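Side-chain contacts in probable secreted solute-binding lipoprotein (PDB 3I3V), which probably binds a solute outside the cell, as a lipid-anchored protein, and hands it to a membrane transporter: residues A153-R158 and F377-S382; L207-F212 and R385-L390; I288-S293 and F309-D314. All coordinates share one frame; numbering follows the deposited sequence.

Contact 1: residues A153-R158 and F377-S382; sequences AARKLR and FTRGTS
R158 and R379 approach with their charged ends and slide past one another in opposite directions, their guanidinium planes turned 48° apart. NH1 of R379 sits over one face of the R158 group, 4.0 Å from R158 NH2. R155 comes from the same helix as R158, and its NH2 stands near the plane of the R379 guanidinium, at the edge, 4.4 Å from R379 NH2. Three arginines therefore converge at the surface with like charges close together, a crowding that backbone carbonyls and a carboxylate probably make tolerable. R158 gives NE to the carbonyl of G219 and NH1 to the carboxylate of D223 in a salt bridge; NH2 of R379 and of R155 are bonded to the carbonyls of D217 and A218. R158 reaches across with its chain extended from CG to NE, while R379 comes to meet it with a bend at chi3 (73°).

R379 is presented by a type II turn from T378 to T381, with G380 following it in the turn. T378 O receives both T381 N, at 3.2 Å, and T381 OG1, at 2.7 Å, from the same face of its carbonyl plane.

At the surface, the contact brings helix 147-159 up to the loop between helices 363-377 and 383-392, with the end of helix 203-217 and the residues after it supplying a separate acceptor for each arginine. On the helix side, A154, L157 and R158 also rest on P164 of strand 163-166.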
loop_
_atom_site.group_PDB
_atom_site.type_symbol
_atom_site.label_atom_id
_atom_site.label_comp_id
_atom_site.label_asym_id
_atom_site.label_seq_id
_atom_site.Cartn_x
_atom_site.Cartn_y
_atom_site.Cartn_z
ATOM N N ALA C 153 34.732 47.163 45.270
ATOM C CA ALA C 153 35.711 46.960 44.214
ATOM C C ALA C 153 36.254 48.323 43.789
ATOM O O ALA C 153 37.452 48.477 43.535
ATOM C CB ALA C 153 35.064 46.252 43.039
ATOM N N ALA C 154 35.370 49.319 43.728
ATOM C CA ALA C 154 35.770 50.674 43.340
ATOM C C ALA C 154 36.832 51.189 44.305
ATOM O O ALA C 154 37.839 51.765 43.882
ATOM C CB ALA C 154 34.559 51.604 43.343
ATOM N N ARG C 155 36.597 50.985 45.602
ATOM C CA ARG C 155 37.540 51.406 46.633
ATOM C C ARG C 155 38.892 50.730 46.410
ATOM O O ARG C 155 39.921 51.397 46.298
ATOM C CB ARG C 155 37.009 51.042 48.020
ATOM C CG ARG C 155 35.999 52.018 48.578
ATOM C CD ARG C 155 36.647 53.384 48.772
ATOM N NE ARG C 155 36.215 54.331 47.754
ATOM C CZ ARG C 155 36.763 55.524 47.547
ATOM N NH1 ARG C 155 37.789 55.938 48.285
ATOM N NH2 ARG C 155 36.268 56.314 46.604
ATOM N N LYS C 156 38.880 49.403 46.339
ATOM C CA LYS C 156 40.111 48.653 46.119
ATOM C C LYS C 156 40.845 49.137 44.876
ATOM O O LYS C 156 42.054 49.355 44.914
ATOM C CB LYS C 156 39.813 47.158 45.997
ATOM C CG LYS C 156 39.502 46.485 47.328
ATOM C CD LYS C 156 39.424 44.976 47.158
ATOM C CE LYS C 156 39.894 44.241 48.413
ATOM N NZ LYS C 156 39.029 44.510 49.592
ATOM N N LEU C 157 40.108 49.307 43.780
ATOM C CA LEU C 157 40.684 49.781 42.522
ATOM C C LEU C 157 41.361 51.145 42.667
ATOM O O LEU C 157 42.488 51.338 42.224
ATOM C CB LEU C 157 39.600 49.858 41.445
ATOM C CG LEU C 157 39.146 48.548 40.800
ATOM C CD1 LEU C 157 37.794 48.738 40.131
ATOM C CD2 LEU C 157 40.187 48.100 39.775
ATOM N N ARG C 158 40.669 52.094 43.282
ATOM C CA ARG C 158 41.227 53.432 43.478
ATOM C C ARG C 158 42.481 53.399 44.359
ATOM O O ARG C 158 43.387 54.213 44.184
ATOM C CB ARG C 158 40.175 54.361 44.109
ATOM C CG ARG C 158 39.198 54.992 43.130
ATOM C CD ARG C 158 38.088 55.699 43.882
ATOM N NE ARG C 158 37.150 56.393 43.005
ATOM C CZ ARG C 158 37.383 57.574 42.443
ATOM N NH1 ARG C 158 38.524 58.210 42.661
ATOM N NH2 ARG C 158 36.468 58.119 41.662
ATOM N N PHE C 377 25.976 63.517 37.406
ATOM C CA PHE C 377 27.185 62.753 37.712
ATOM C C PHE C 377 28.144 63.465 38.670
ATOM O O PHE C 377 29.119 62.874 39.126
ATOM C CB PHE C 377 27.945 62.391 36.429
ATOM C CG PHE C 377 27.626 61.027 35.897
ATOM C CD1 PHE C 377 26.591 60.839 34.982
ATOM C CD2 PHE C 377 28.359 59.921 36.311
ATOM C CE1 PHE C 377 26.299 59.569 34.486
ATOM C CE2 PHE C 377 28.070 58.648 35.821
ATOM C CZ PHE C 377 27.040 58.472 34.905
ATOM N N THR C 378 27.873 64.733 38.961
ATOM C CA THR C 378 28.724 65.520 39.856
ATOM C C THR C 378 28.479 65.093 41.302
ATOM O O THR C 378 27.374 65.245 41.818
ATOM C CB THR C 378 28.421 67.019 39.719
ATOM O OG1 THR C 378 28.458 67.385 38.335
ATOM C CG2 THR C 378 29.449 67.843 40.474
ATOM N N ARG C 379 29.511 64.557 41.949
ATOM C CA ARG C 379 29.392 64.083 43.324
ATOM C C ARG C 379 28.813 65.103 44.288
ATOM O O ARG C 379 29.117 66.292 44.221
ATOM C CB ARG C 379 30.752 63.619 43.835
ATOM C CG ARG C 379 31.415 62.636 42.914
ATOM C CD ARG C 379 32.747 62.186 43.451
ATOM N NE ARG C 379 32.620 61.288 44.590
ATOM C CZ ARG C 379 33.593 60.479 44.990
ATOM N NH1 ARG C 379 34.746 60.470 44.334
ATOM N NH2 ARG C 379 33.422 59.685 46.038
ATOM N N GLY C 380 27.974 64.621 45.194
ATOM C CA GLY C 380 27.361 65.495 46.175
ATOM C C GLY C 380 26.011 66.037 45.749
ATOM O O GLY C 380 25.249 66.509 46.590
ATOM N N THR C 381 25.715 65.970 44.451
ATOM C CA THR C 381 24.446 66.468 43.910
ATOM C C THR C 381 23.276 65.640 44.414
ATOM O O THR C 381 23.077 64.501 43.999
ATOM C CB THR C 381 24.445 66.430 42.374
ATOM O OG1 THR C 381 25.536 67.210 41.877
ATOM C CG2 THR C 381 23.146 66.994 41.827
ATOM N N SER C 382 22.497 66.236 45.308
ATOM C CA SER C 382 21.343 65.577 45.911
ATOM C C SER C 382 20.427 64.884 44.925
ATOM O O SER C 382 20.301 65.304 43.780
ATOM C CB SER C 382 20.525 66.589 46.712
ATOM O OG SER C 382 20.121 67.673 45.894
#

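Contact 2: residues L207-F212 and R385-L390; sequences LGIEYF and RVRAAL
I209 turns CG2 anti to its backbone N while CG1 stands anti to the carbonyl carbon (chi1 -67°), and chi2 of -175° stretches CD1 outward; V386, on the facing helix, has CG1 anti to its own N (chi1 155°). These settings bring the two beta-branched side chains together tip to tip. CG2 of I209 meets CG1 of V386 at 3.4 Å, tighter than carbons usually pack, and lies 3.8 Å from V386 CB as well. The longer branch of the isoleucine serves a wider patch. Its CD1 is 3.9 Å from V386 CG1, and the same CD1 is 3.9 Å from CB of R387, whose side chain crosses that of I209 at about a right angle before its extended chain leads the guanidinium away. One helical turn on from V386, L390 offers CD2 at 4.2 Å from I209 CD1.

One isoleucine thus carries every close contact made here, and all of it is apolar. An alanine at I209 is likely to leave V386 CG1 and L390 CD2 without their partner and open a gap between the helices.

Other helices adjoin the contact: I209 also touches I182 of helix 172-182, while V386 and L390 both rest on S376 of helix 363-377. The axes of the two helical segments come within 10.5 Å and make an angle of 119° between their N-to-C directions, so this is steeply crossed helix-helix packing, here packing the last helix, 383-392, against helix 203-217 in one lobe of what is, by family, a periplasmic-binding-protein fold.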
loop_
_atom_site.group_PDB
_atom_site.type_symbol
_atom_site.label_atom_id
_atom_site.label_comp_id
_atom_site.label_asym_id
_atom_site.label_seq_id
_atom_site.Cartn_x
_atom_site.Cartn_y
_atom_site.Cartn_z
ATOM N N LEU C 207 13.846 55.562 43.740
ATOM C CA LEU C 207 14.752 54.579 44.315
ATOM C C LEU C 207 16.030 54.482 43.477
ATOM O O LEU C 207 17.143 54.546 44.013
ATOM C CB LEU C 207 14.057 53.214 44.397
ATOM C CG LEU C 207 12.977 53.132 45.487
ATOM C CD1 LEU C 207 12.225 51.805 45.406
ATOM C CD2 LEU C 207 13.637 53.290 46.854
ATOM N N GLY C 208 15.856 54.343 42.162
ATOM C CA GLY C 208 16.985 54.238 41.251
ATOM C C GLY C 208 17.916 55.433 41.319
ATOM O O GLY C 208 19.138 55.286 41.223
ATOM N N ILE C 209 17.338 56.619 41.486
ATOM C CA ILE C 209 18.126 57.842 41.579
ATOM C C ILE C 209 18.917 57.836 42.884
ATOM O O ILE C 209 20.009 58.397 42.946
ATOM C CB ILE C 209 17.233 59.103 41.511
ATOM C CG1 ILE C 209 16.611 59.229 40.115
ATOM C CG2 ILE C 209 18.053 60.328 41.838
ATOM C CD1 ILE C 209 15.803 60.500 39.897
ATOM N N GLU C 210 18.367 57.198 43.921
ATOM C CA GLU C 210 19.064 57.108 45.205
ATOM C C GLU C 210 20.240 56.171 44.986
ATOM O O GLU C 210 21.386 56.495 45.295
ATOM C CB GLU C 210 18.179 56.496 46.300
ATOM C CG GLU C 210 16.993 57.323 46.771
ATOM C CD GLU C 210 16.218 56.625 47.897
ATOM O OE1 GLU C 210 15.142 57.134 48.283
ATOM O OE2 GLU C 210 16.690 55.572 48.397
ATOM N N TYR C 211 19.936 54.996 44.444
ATOM C CA TYR C 211 20.957 54.003 44.183
ATOM C C TYR C 211 22.088 54.655 43.401
ATOM O O TYR C 211 23.249 54.581 43.796
ATOM C CB TYR C 211 20.357 52.822 43.413
ATOM C CG TYR C 211 21.357 51.729 43.111
ATOM C CD1 TYR C 211 22.333 51.371 44.052
ATOM C CD2 TYR C 211 21.328 51.041 41.890
ATOM C CE1 TYR C 211 23.254 50.357 43.783
ATOM C CE2 TYR C 211 22.240 50.027 41.613
ATOM C CZ TYR C 211 23.200 49.691 42.564
ATOM O OH TYR C 211 24.110 48.700 42.286
ATOM N N PHE C 212 21.746 55.316 42.303
ATOM C CA PHE C 212 22.751 55.983 41.488
ATOM C C PHE C 212 23.593 56.955 42.300
ATOM O O PHE C 212 24.817 56.948 42.210
ATOM C CB PHE C 212 22.099 56.757 40.346
ATOM C CG PHE C 212 23.069 57.579 39.553
ATOM C CD1 PHE C 212 23.846 56.994 38.561
ATOM C CD2 PHE C 212 23.237 58.933 39.830
ATOM C CE1 PHE C 212 24.777 57.742 37.852
ATOM C CE2 PHE C 212 24.167 59.693 39.128
ATOM C CZ PHE C 212 24.941 59.096 38.134
ATOM N N ARG C 385 17.974 67.104 43.410
ATOM C CA ARG C 385 18.449 67.942 42.328
ATOM C C ARG C 385 18.599 67.123 41.049
ATOM O O ARG C 385 18.368 67.633 39.946
ATOM C CB ARG C 385 19.773 68.601 42.712
ATOM C CG ARG C 385 19.623 69.728 43.728
ATOM C CD ARG C 385 20.982 70.310 44.077
ATOM N NE ARG C 385 21.712 70.700 42.876
ATOM C CZ ARG C 385 23.005 71.011 42.851
ATOM N NH1 ARG C 385 23.720 70.977 43.971
ATOM N NH2 ARG C 385 23.583 71.357 41.703
ATOM N N VAL C 386 18.980 65.855 41.198
ATOM C CA VAL C 386 19.120 64.965 40.050
ATOM C C VAL C 386 17.745 64.868 39.393
ATOM O O VAL C 386 17.592 65.102 38.195
ATOM C CB VAL C 386 19.592 63.554 40.495
ATOM C CG1 VAL C 386 19.157 62.497 39.480
ATOM C CG2 VAL C 386 21.110 63.547 40.636
ATOM N N ARG C 387 16.750 64.544 40.208
ATOM C CA ARG C 387 15.377 64.420 39.753
ATOM C C ARG C 387 14.846 65.703 39.116
ATOM O O ARG C 387 14.139 65.653 38.110
ATOM C CB ARG C 387 14.487 64.017 40.921
ATOM C CG ARG C 387 13.037 63.797 40.566
ATOM C CD ARG C 387 12.335 63.117 41.729
ATOM N NE ARG C 387 10.878 63.178 41.646
ATOM C CZ ARG C 387 10.184 64.307 41.557
ATOM N NH1 ARG C 387 10.817 65.473 41.529
ATOM N NH2 ARG C 387 8.855 64.274 41.528
ATOM N N ALA C 388 15.187 66.850 39.693
ATOM C CA ALA C 388 14.729 68.127 39.154
ATOM C C ALA C 388 15.397 68.427 37.805
ATOM O O ALA C 388 14.751 68.902 36.860
ATOM C CB ALA C 388 15.019 69.259 40.158
ATOM N N ALA C 389 16.691 68.141 37.715
ATOM C CA ALA C 389 17.428 68.379 36.481
ATOM C C ALA C 389 16.911 67.470 35.363
ATOM O O ALA C 389 16.766 67.895 34.220
ATOM C CB ALA C 389 18.920 68.141 36.712
ATOM N N LEU C 390 16.632 66.217 35.699
ATOM C CA LEU C 390 16.132 65.270 34.712
ATOM C C LEU C 390 14.767 65.743 34.208
ATOM O O LEU C 390 14.555 65.885 33.003
ATOM C CB LEU C 390 16.028 63.875 35.342
ATOM C CG LEU C 390 17.066 62.778 35.029
ATOM C CD1 LEU C 390 18.390 63.363 34.574
ATOM C CD2 LEU C 390 17.249 61.909 36.269
#

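Contact 3: residues I288-S293 and F309-D314; sequences IGFWIS and FMYRPD
F290 reaches from strand 289-292 to M310, a selenomethionine at the end of helix 300-310, a strand-to-helix packing within one lobe of the periplasmic-binding-protein fold. The strand is an outermost one of the four-stranded sheet and pairs antiparallel with strand 67-70.

The side chain of M310 can be followed outward. Its CB lies 3.7 Å from CZ of the F290 ring and 4.0 Å from CE2. CG comes closer still, 3.6 Å from F290 CZ, with CE1 of that ring at 4.1 Å. The chain then bends at chi2 (-65°), which carries the selenium off to one side: SE is 5.5 Å from the centre of the F290 ring and 70° off its normal, an oblique Met-aromatic contact. CE, at the tip, ends in the plane of the F309 ring, at its edge. The two side chains, F290 and M310, cross at about a right angle.

Y311 adds a lighter touch to the ring of F290, and its OH is bonded to the carbonyl of P120. F290 also packs on L307 of the same helix as M310 and meets Y121 edge-to-face.

Further along 309-314, R312 grips D314 side-on with NE and NH2 and also forms a salt bridge with E36. NH2 of R312 gives a bond of 3.1 Å to the syn lone pair of D314 OD1, at 167° and nearly in the guanidinium plane.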
loop_
_atom_site.group_PDB
_atom_site.type_symbol
_atom_site.label_atom_id
_atom_site.label_comp_id
_atom_site.label_asym_id
_atom_site.label_seq_id
_atom_site.Cartn_x
_atom_site.Cartn_y
_atom_site.Cartn_z
ATOM N N ILE C 288 18.342 49.366 12.466
ATOM C CA ILE C 288 17.931 49.070 11.093
ATOM C C ILE C 288 16.989 47.874 10.872
ATOM O O ILE C 288 17.287 46.742 11.243
ATOM C CB ILE C 288 19.164 48.923 10.191
ATOM C CG1 ILE C 288 19.891 50.270 10.121
ATOM C CG2 ILE C 288 18.749 48.452 8.798
ATOM C CD1 ILE C 288 21.047 50.302 9.149
ATOM N N GLY C 289 15.833 48.159 10.275
ATOM C CA GLY C 289 14.849 47.135 9.977
ATOM C C GLY C 289 14.414 47.290 8.529
ATOM O O GLY C 289 14.741 48.305 7.902
ATOM N N PHE C 290 13.688 46.300 7.998
ATOM C CA PHE C 290 13.209 46.324 6.610
ATOM C C PHE C 290 11.774 46.865 6.505
ATOM O O PHE C 290 10.846 46.288 7.075
ATOM C CB PHE C 290 13.239 44.903 6.007
ATOM C CG PHE C 290 14.632 44.344 5.800
ATOM C CD1 PHE C 290 15.405 44.734 4.710
ATOM C CD2 PHE C 290 15.161 43.407 6.693
ATOM C CE1 PHE C 290 16.689 44.196 4.504
ATOM C CE2 PHE C 290 16.437 42.872 6.491
ATOM C CZ PHE C 290 17.199 43.269 5.392
ATOM N N TRP C 291 11.588 47.957 5.766
ATOM C CA TRP C 291 10.256 48.529 5.600
ATOM C C TRP C 291 9.804 48.334 4.157
ATOM O O TRP C 291 10.630 48.337 3.240
ATOM C CB TRP C 291 10.255 50.029 5.925
ATOM C CG TRP C 291 10.777 50.381 7.284
ATOM C CD1 TRP C 291 12.036 50.154 7.765
ATOM C CD2 TRP C 291 10.074 51.086 8.319
ATOM N NE1 TRP C 291 12.162 50.678 9.030
ATOM C CE2 TRP C 291 10.976 51.257 9.394
ATOM C CE3 TRP C 291 8.771 51.592 8.441
ATOM C CZ2 TRP C 291 10.618 51.913 10.576
ATOM C CZ3 TRP C 291 8.416 52.244 9.612
ATOM C CH2 TRP C 291 9.335 52.401 10.664
ATOM N N ILE C 292 8.500 48.161 3.950
ATOM C CA ILE C 292 7.995 47.990 2.590
ATOM C C ILE C 292 7.112 49.169 2.198
ATOM O O ILE C 292 6.182 49.522 2.910
ATOM C CB ILE C 292 7.188 46.688 2.436
ATOM C CG1 ILE C 292 8.083 45.487 2.755
ATOM C CG2 ILE C 292 6.643 46.580 1.005
ATOM C CD1 ILE C 292 7.438 44.151 2.459
ATOM N N SER C 293 7.409 49.775 1.055
ATOM C CA SER C 293 6.637 50.920 0.594
ATOM C C SER C 293 5.481 50.486 -0.287
ATOM O O SER C 293 5.403 49.327 -0.697
ATOM C CB SER C 293 7.521 51.855 -0.212
ATOM O OG SER C 293 7.892 51.221 -1.423
ATOM N N PHE C 309 15.576 35.835 1.755
ATOM C CA PHE C 309 17.034 35.716 1.674
ATOM C C PHE C 309 17.674 36.295 2.943
ATOM O O PHE C 309 18.304 35.572 3.716
ATOM C CB PHE C 309 17.538 36.462 0.430
ATOM C CG PHE C 309 19.036 36.482 0.286
ATOM C CD1 PHE C 309 19.731 35.353 -0.124
ATOM C CD2 PHE C 309 19.757 37.641 0.561
ATOM C CE1 PHE C 309 21.115 35.383 -0.258
ATOM C CE2 PHE C 309 21.147 37.678 0.432
ATOM C CZ PHE C 309 21.823 36.551 0.023
HETATM N N MSE C 310 17.495 37.595 3.159
HETATM C CA MSE C 310 18.042 38.281 4.328
HETATM C C MSE C 310 17.712 37.576 5.651
HETATM O O MSE C 310 18.500 37.619 6.593
HETATM C CB MSE C 310 17.526 39.721 4.365
HETATM C CG MSE C 310 18.014 40.581 3.218
HETATM SE SE MSE C 310 19.924 40.840 3.287
HETATM C CE MSE C 310 20.162 41.459 1.508
ATOM N N TYR C 311 16.543 36.936 5.716
ATOM C CA TYR C 311 16.106 36.209 6.909
ATOM C C TYR C 311 16.611 34.762 6.949
ATOM O O TYR C 311 16.377 34.045 7.921
ATOM C CB TYR C 311 14.574 36.199 7.014
ATOM C CG TYR C 311 14.000 37.280 7.909
ATOM C CD1 TYR C 311 12.963 36.998 8.795
ATOM C CD2 TYR C 311 14.506 38.579 7.883
ATOM C CE1 TYR C 311 12.450 37.972 9.634
ATOM C CE2 TYR C 311 13.993 39.565 8.721
ATOM C CZ TYR C 311 12.968 39.255 9.594
ATOM O OH TYR C 311 12.461 40.222 10.437
ATOM N N ARG C 312 17.308 34.327 5.905
ATOM C CA ARG C 312 17.821 32.957 5.877
ATOM C C ARG C 312 18.956 32.815 6.896
ATOM O O ARG C 312 19.847 33.664 6.967
ATOM C CB ARG C 312 18.325 32.604 4.469
ATOM C CG ARG C 312 18.133 31.134 4.093
ATOM C CD ARG C 312 18.276 30.939 2.591
ATOM N NE ARG C 312 19.651 31.141 2.165
ATOM C CZ ARG C 312 20.003 31.539 0.953
ATOM N NH1 ARG C 312 19.063 31.788 0.040
ATOM N NH2 ARG C 312 21.291 31.680 0.649
ATOM N N PRO C 313 18.947 31.730 7.685
ATOM C CA PRO C 313 19.977 31.496 8.696
ATOM C C PRO C 313 21.431 31.719 8.293
ATOM O O PRO C 313 22.194 32.312 9.054
ATOM C CB PRO C 313 19.702 30.065 9.128
ATOM C CG PRO C 313 18.206 30.009 9.059
ATOM C CD PRO C 313 17.952 30.645 7.707
ATOM N N ASP C 314 21.829 31.260 7.112
ATOM C CA ASP C 314 23.219 31.435 6.682
ATOM C C ASP C 314 23.580 32.900 6.457
ATOM O O ASP C 314 24.728 33.306 6.669
ATOM C CB ASP C 314 23.501 30.654 5.397
ATOM C CG ASP C 314 22.624 31.087 4.247
ATOM O OD1 ASP C 314 23.135 31.164 3.105
ATOM O OD2 ASP C 314 21.425 31.335 4.485
#

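Contacts 1 and 2 are neighbours, their centres 15 Å apart, and they touch: F377 CZ of contact 1 lies 3.8 Å from F212 CE1 of contact 2, and T381 O is 4.0 Å from V386 CG2. Their segments alternate along the chain, and the loop at 377-382 runs directly into the helix used by contact 2. Contact 3 lies on the opposite side of the chain's centre, 45 Å from contact 1 and 40 Å from contact 2 between centres, and its sequence is nested inside the loops both close. In a solute-binding protein such a separation is consistent with two lobes. None of the three contacts is assigned to a solute site.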